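Local structure of protection of telomeres protein 1 (Schizosaccharomyces pombe, 1QZG) at residues F29-S34 with D75-T80. The protein binds single-stranded telomeric DNA of consensus GGTTAC, here through its N-terminal OB-fold region, protecting the 3' overhang and regulating telomerase and telomere length. Residues are numbered along the deposited sequence; the frame is centred on the assembly and turned at random.
Sequences FQSIRS and DPTCDT
The carboxylate of Asp75 and the hydroxyl of Thr77 take up the first two backbone N-H groups of the short helix 32-35, so that a turn from another part of the chain closes over its N-terminal end. Ile32 N points almost straight at Asp75 OD2 (2.8 Å, 176° at the hydrogen). It meets that oxygen from above the carboxylate plane. Next along, Arg33 N donates to Thr77 OG1 (3.1 Å). A chi1 of 81° sets CG of Asp75 between its own backbone N and carbonyl carbon, from where OD1 accepts from Thr77 N at 2.7 Å and closes an Asx turn. Each carboxylate oxygen is thus engaged, and the nearby helix N-terminus would probably favour its negative charge.

Carbon and sulfur contacts surround these bonds. The side chains of Ile32 and Asp75 run antiparallel alongside each other, with Ile32 CG1 3.4 Å from Asp75 OD2, while Ile32 CG2, anti to the backbone N, meets Cys78 SG at 3.3 Å. Arg33 CB packs against Thr77 CB (3.5 Å) before the arginine chain bends at chi2. An alanine in place of Asp75 would probably leave the N-H groups of Ile32 and Thr77 without their carboxylate acceptors, undoing the Asx turn.

The nearest atom of the contact is about 13 Å from the bound DNA. Helix 32-35 follows strand 27-30, and the Asp75-Cys78 type I turn follows strand 67-74 of the OB-fold sheet; Leu17 of helix 10-18 touches Asp75 and Thr77, and Pro76 reaches helix 158-175.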
ATOM      1  N   PHE C  29      11.267   2.896   2.342  1.00 33.40           N
ATOM      2  CA  PHE C  29       9.922   2.649   2.837  1.00 33.11           C
ATOM      3  C   PHE C  29       9.875   2.566   4.345  1.00 33.68           C
ATOM      4  O   PHE C  29      10.887   2.394   5.018  1.00 34.52           O
ATOM      5  CB  PHE C  29       9.380   1.324   2.295  1.00 31.51           C
ATOM      6  CG  PHE C  29       9.282   1.273   0.812  1.00 31.81           C
ATOM      7  CD1 PHE C  29      10.412   1.040   0.036  1.00 31.31           C
ATOM      8  CD2 PHE C  29       8.059   1.471   0.181  1.00 30.83           C
ATOM      9  CE1 PHE C  29      10.326   1.008  -1.350  1.00 32.25           C
ATOM     10  CE2 PHE C  29       7.959   1.445  -1.205  1.00 30.86           C
ATOM     11  CZ  PHE C  29       9.096   1.211  -1.975  1.00 30.82           C
ATOM     12  N   GLN C  30       8.666   2.683   4.873  1.00 33.93           N
ATOM     13  CA  GLN C  30       8.472   2.541   6.297  1.00 32.33           C
ATOM     14  C   GLN C  30       7.527   1.364   6.498  1.00 31.95           C
ATOM     15  O   GLN C  30       6.491   1.279   5.846  1.00 30.35           O
ATOM     16  CB  GLN C  30       7.856   3.815   6.920  1.00 36.57           C
ATOM     17  CG  GLN C  30       8.135   4.093   8.366  1.00 45.07           C
ATOM     18  CD  GLN C  30       7.415   5.359   8.808  1.00 48.94           C
ATOM     19  OE1 GLN C  30       7.077   6.236   7.982  1.00 54.13           O
ATOM     20  NE2 GLN C  30       7.112   5.465  10.090  1.00 51.71           N
ATOM     21  N   SER C  31       7.891   0.456   7.404  1.00 28.84           N
ATOM     22  CA  SER C  31       7.063  -0.717   7.670  1.00 28.01           C
ATOM     23  C   SER C  31       5.706  -0.228   8.148  1.00 26.34           C
ATOM     24  O   SER C  31       5.602   0.867   8.678  1.00 25.05           O
ATOM     25  CB  SER C  31       7.706  -1.617   8.737  1.00 25.75           C
ATOM     26  OG  SER C  31       7.721  -0.946   9.976  1.00 27.95           O
ATOM     27  N   ILE C  32       4.669  -1.035   7.968  1.00 27.57           N
ATOM     28  CA  ILE C  32       3.344  -0.617   8.391  1.00 27.22           C
ATOM     29  C   ILE C  32       3.265  -0.375   9.893  1.00 28.51           C
ATOM     30  O   ILE C  32       2.683   0.616  10.338  1.00 27.77           O
ATOM     31  CB  ILE C  32       2.261  -1.641   7.979  1.00 26.49           C
ATOM     32  CG1 ILE C  32       2.209  -1.759   6.449  1.00 24.87           C
ATOM     33  CG2 ILE C  32       0.917  -1.224   8.547  1.00 22.59           C
ATOM     34  CD1 ILE C  32       1.966  -0.436   5.713  1.00 27.76           C
ATOM     35  N   ARG C  33       3.850  -1.273  10.678  1.00 28.51           N
ATOM     36  CA  ARG C  33       3.805  -1.117  12.126  1.00 30.66           C
ATOM     37  C   ARG C  33       4.398   0.212  12.592  1.00 28.68           C
ATOM     38  O   ARG C  33       3.795   0.907  13.403  1.00 28.80           O
ATOM     39  CB  ARG C  33       4.530  -2.277  12.813  1.00 34.37           C
ATOM     40  CG  ARG C  33       4.441  -2.257  14.327  1.00 39.40           C
ATOM     41  CD  ARG C  33       2.988  -2.349  14.771  1.00 46.02           C
ATOM     42  NE  ARG C  33       2.815  -1.973  16.172  1.00 51.49           N
ATOM     43  CZ  ARG C  33       2.699  -0.722  16.611  1.00 53.78           C
ATOM     44  NH1 ARG C  33       2.729   0.295  15.758  1.00 52.76           N
ATOM     45  NH2 ARG C  33       2.569  -0.488  17.912  1.00 55.46           N
ATOM     46  N   SER C  34       5.570   0.576  12.084  1.00 28.48           N
ATOM     47  CA  SER C  34       6.177   1.840  12.488  1.00 31.33           C
ATOM     48  C   SER C  34       5.324   3.006  12.000  1.00 30.84           C
ATOM     49  O   SER C  34       5.207   4.026  12.674  1.00 31.59           O
ATOM     50  CB  SER C  34       7.602   1.966  11.938  1.00 33.73           C
ATOM     51  OG  SER C  34       7.618   1.965  10.524  1.00 36.00           O
ATOM     52  N   ASP C  75       1.390  -5.550   6.418  1.00 26.02           N
ATOM     53  CA  ASP C  75       2.674  -6.170   6.120  1.00 25.40           C
ATOM     54  C   ASP C  75       2.984  -7.040   7.336  1.00 26.65           C
ATOM     55  O   ASP C  75       2.336  -6.884   8.389  1.00 25.85           O
ATOM     56  CB  ASP C  75       3.749  -5.117   5.781  1.00 26.06           C
ATOM     57  CG  ASP C  75       4.388  -4.448   6.971  1.00 28.64           C
ATOM     58  OD1 ASP C  75       4.104  -4.869   8.105  1.00 30.42           O
ATOM     59  OD2 ASP C  75       5.164  -3.492   6.766  1.00 29.56           O
ATOM     60  N   PRO C  76       3.954  -7.951   7.220  1.00 28.38           N
ATOM     61  CA  PRO C  76       4.315  -8.845   8.325  1.00 30.09           C
ATOM     62  C   PRO C  76       4.626  -8.230   9.688  1.00 30.99           C
ATOM     63  O   PRO C  76       4.815  -8.968  10.650  1.00 31.98           O
ATOM     64  CB  PRO C  76       5.501  -9.625   7.761  1.00 31.47           C
ATOM     65  CG  PRO C  76       5.232  -9.636   6.281  1.00 30.37           C
ATOM     66  CD  PRO C  76       4.801  -8.207   6.043  1.00 28.98           C
ATOM     67  N   THR C  77       4.685  -6.906   9.796  1.00 30.34           N
ATOM     68  CA  THR C  77       4.973  -6.319  11.098  1.00 32.27           C
ATOM     69  C   THR C  77       3.724  -6.084  11.932  1.00 35.16           C
ATOM     70  O   THR C  77       3.796  -5.808  13.129  1.00 34.21           O
ATOM     71  CB  THR C  77       5.764  -5.013  10.992  1.00 30.92           C
ATOM     72  OG1 THR C  77       5.007  -4.073  10.232  1.00 27.95           O
ATOM     73  CG2 THR C  77       7.102  -5.258  10.319  1.00 29.67           C
ATOM     74  N   CYS C  78       2.577  -6.187  11.296  1.00 37.03           N
ATOM     75  CA  CYS C  78       1.312  -6.085  12.025  1.00 43.24           C
ATOM     76  C   CYS C  78       0.884  -7.512  12.307  1.00 47.37           C
ATOM     77  O   CYS C  78       1.605  -8.447  11.958  1.00 48.83           O
ATOM     78  CB  CYS C  78       0.209  -5.371  11.213  1.00 41.45           C
ATOM     79  SG  CYS C  78       0.845  -4.123  10.044  1.00 41.02           S
ATOM     80  N   ASP C  79      -0.270  -7.702  12.931  1.00 52.00           N
ATOM     81  CA  ASP C  79      -0.733  -9.052  13.194  1.00 56.33           C
ATOM     82  C   ASP C  79      -1.937  -9.360  12.299  1.00 57.89           C
ATOM     83  O   ASP C  79      -2.642  -8.447  11.873  1.00 58.17           O
ATOM     84  CB  ASP C  79      -1.107  -9.229  14.673  1.00 58.08           C
ATOM     85  CG  ASP C  79      -1.503  -7.929  15.343  1.00 60.92           C
ATOM     86  OD1 ASP C  79      -0.680  -6.991  15.375  1.00 62.14           O
ATOM     87  OD2 ASP C  79      -2.651  -7.850  15.845  1.00 62.52           O
ATOM     88  N   THR C  80      -2.179 -10.643  12.023  1.00 59.22           N
ATOM     89  CA  THR C  80      -3.301 -11.050  11.168  1.00 60.42           C
ATOM     90  C   THR C  80      -4.587 -10.448  11.696  1.00 61.17           C
ATOM     91  O   THR C  80      -5.612 -10.439  11.023  1.00 61.97           O
ATOM     92  CB  THR C  80      -3.440 -12.568  11.097  1.00 60.36           C
TER